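Transcription initiation factor IIB (Methanocaldococcus jannaschii, PDB 5O9J) is, in this structure, a mini-intein of the HINT fold that probably excises itself from its host transcription factor by protein splicing. Local coordinates at residues E81-V84 and K88-R91. Sequence-based numbering, arbitrary orientation.
Sequences EIVV and KKVR
The antiparallel β-hairpin of strands 79-84 and 88-92, part of the HINT fold, brings Ile-82 and Val-90 together as a hydrogen-bonded pair. Ile-82 N donates to Val-90 O at 3.0 Å, and Val-90 N returns the bond to Ile-82 O at 3.1 Å. Nearer the turn, Val-84 N reaches Lys-88 O at 2.8 Å and almost straight, 171° at the hydrogen. On the face of Ile-82 and Val-90, Ile-82 CB meets Val-90 CG1 at 4.2 Å; Leu-120 and Ile-148 pack on Ile-82, Tyr-130 on Val-90.

Glu-81 and Arg-91 lie on the other face, beside Val-83 and Lys-89. With CG anti to the backbone N (chi1 -177°), Glu-81 extends across Arg-91, carboxylate and guanidinium planes 74° apart. Glu-81 OE2 lies near the guanidinium plane, at its edge, but its salt bridge to Arg-91 NE is long, 3.8 Å. A water bridges the two groups, donating to Glu-81 OE2 at 2.6 Å and accepting from Arg-91 NE. Asn-152 ND2 hydrogen-bonds Glu-81 OE1. Replacing Glu-81 by alanine removes the carboxylate, which would probably leave Arg-91 NE without its charged mate and Asn-152 ND2 without its acceptor. The pairing is thus largely water-mediated, while backbone bonds and buried aliphatic groups join the strands.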
ATOM      1  N   GLU A  81      -6.386   6.634   9.676  1.00 37.19           N
ATOM      2  CA  GLU A  81      -7.073   7.110   8.487  1.00 41.35           C
ATOM      3  C   GLU A  81      -6.736   8.576   8.273  1.00 39.51           C
ATOM      4  O   GLU A  81      -7.086   9.423   9.088  1.00 39.87           O
ATOM      5  CB  GLU A  81      -8.580   6.913   8.606  1.00 41.53           C
ATOM      6  CG  GLU A  81      -9.348   7.330   7.377  1.00 44.90           C
ATOM      7  CD  GLU A  81     -10.840   7.337   7.612  1.00 48.95           C
ATOM      8  OE1 GLU A  81     -11.288   8.105   8.487  1.00 48.61           O
ATOM      9  OE2 GLU A  81     -11.564   6.579   6.930  1.00 48.49           O
ATOM     10  N   ILE A  82      -6.017   8.865   7.193  1.00 37.68           N
ATOM     11  CA  ILE A  82      -5.706  10.240   6.818  1.00 40.76           C
ATOM     12  C   ILE A  82      -6.754  10.759   5.853  1.00 40.54           C
ATOM     13  O   ILE A  82      -7.001  10.139   4.825  1.00 39.19           O
ATOM     14  CB  ILE A  82      -4.328  10.363   6.140  1.00 41.35           C
ATOM     15  CG1 ILE A  82      -3.235   9.760   7.014  1.00 39.33           C
ATOM     16  CG2 ILE A  82      -4.010  11.823   5.849  1.00 37.43           C
ATOM     17  CD1 ILE A  82      -1.887   9.706   6.317  1.00 47.49           C
ATOM     18  N   VAL A  83      -7.374  11.888   6.178  1.00 40.47           N
ATOM     19  CA  VAL A  83      -8.365  12.476   5.286  1.00 39.35           C
ATOM     20  C   VAL A  83      -7.906  13.858   4.846  1.00 41.20           C
ATOM     21  O   VAL A  83      -7.610  14.707   5.686  1.00 42.26           O
ATOM     22  CB  VAL A  83      -9.747  12.567   5.957  1.00 42.54           C
ATOM     23  CG1 VAL A  83     -10.790  12.994   4.946  1.00 41.73           C
ATOM     24  CG2 VAL A  83     -10.121  11.226   6.567  1.00 40.85           C
ATOM     25  N   VAL A  84      -7.832  14.075   3.533  1.00 40.51           N
ATOM     26  CA  VAL A  84      -7.351  15.345   2.986  1.00 38.99           C
ATOM     27  C   VAL A  84      -8.456  16.062   2.224  1.00 43.52           C
ATOM     28  O   VAL A  84      -9.541  15.508   2.052  1.00 44.25           O
ATOM     29  CB  VAL A  84      -6.133  15.145   2.052  1.00 38.89           C
ATOM     30  CG1 VAL A  84      -4.961  14.527   2.812  1.00 37.60           C
ATOM     31  CG2 VAL A  84      -6.504  14.284   0.850  1.00 40.42           C
ATOM     32  N   LYS A  88     -10.488  12.876   0.005  1.00 51.56           N
ATOM     33  CA  LYS A  88      -9.620  11.743  -0.297  1.00 47.72           C
ATOM     34  C   LYS A  88      -9.104  11.184   1.021  1.00 44.63           C
ATOM     35  O   LYS A  88      -8.822  11.937   1.955  1.00 44.98           O
ATOM     36  CB  LYS A  88      -8.450  12.150  -1.196  1.00 43.18           C
ATOM     37  CG  LYS A  88      -8.768  12.208  -2.671  1.00 47.78           C
ATOM     38  CD  LYS A  88      -7.588  12.758  -3.461  1.00 44.97           C
ATOM     39  CE  LYS A  88      -7.889  12.785  -4.950  1.00 50.67           C
ATOM     40  NZ  LYS A  88      -7.353  14.015  -5.607  1.00 52.48           N
ATOM     41  N   LYS A  89      -8.982   9.868   1.107  1.00 43.16           N
ATOM     42  CA  LYS A  89      -8.558   9.261   2.357  1.00 45.34           C
ATOM     43  C   LYS A  89      -7.857   7.926   2.153  1.00 39.80           C
ATOM     44  O   LYS A  89      -8.058   7.248   1.151  1.00 42.72           O
ATOM     45  CB  LYS A  89      -9.758   9.087   3.293  1.00 47.28           C
ATOM     46  CG  LYS A  89     -10.834   8.154   2.771  1.00 45.28           C
ATOM     47  CD  LYS A  89     -12.113   8.287   3.586  1.00 52.49           C
ATOM     48  CE  LYS A  89     -12.893   9.538   3.198  1.00 56.24           C
ATOM     49  NZ  LYS A  89     -14.194   9.652   3.928  1.00 54.09           N
ATOM     50  N   VAL A  90      -7.023   7.561   3.119  1.00 38.57           N
ATOM     51  CA  VAL A  90      -6.296   6.305   3.054  1.00 40.30           C
ATOM     52  C   VAL A  90      -6.148   5.744   4.462  1.00 33.11           C
ATOM     53  O   VAL A  90      -6.038   6.503   5.422  1.00 37.84           O
ATOM     54  CB  VAL A  90      -4.910   6.495   2.379  1.00 36.94           C
ATOM     55  CG1 VAL A  90      -4.035   7.455   3.182  1.00 32.20           C
ATOM     56  CG2 VAL A  90      -4.213   5.159   2.176  1.00 33.93           C
ATOM     57  N   ARG A  91      -6.174   4.422   4.591  1.00 38.56           N
ATOM     58  CA  ARG A  91      -5.953   3.772   5.883  1.00 38.98           C
ATOM     59  C   ARG A  91      -4.637   3.014   5.888  1.00 38.58           C
ATOM     60  O   ARG A  91      -4.457   2.077   5.108  1.00 41.68           O
ATOM     61  CB  ARG A  91      -7.085   2.803   6.212  1.00 45.03           C
ATOM     62  CG  ARG A  91      -8.461   3.421   6.291  1.00 47.75           C
ATOM     63  CD  ARG A  91      -9.488   2.339   6.606  1.00 53.72           C
ATOM     64  NE  ARG A  91     -10.729   2.895   7.128  1.00 55.64           N
ATOM     65  CZ  ARG A  91     -11.521   2.267   7.990  1.00 56.67           C
ATOM     66  NH1 ARG A  91     -12.630   2.856   8.414  1.00 52.79           N
ATOM     67  NH2 ARG A  91     -11.201   1.054   8.430  1.00 52.75           N
TER
HETATM   68  O   HOH W   1     -11.202   4.760   5.102  1.00 50.17           O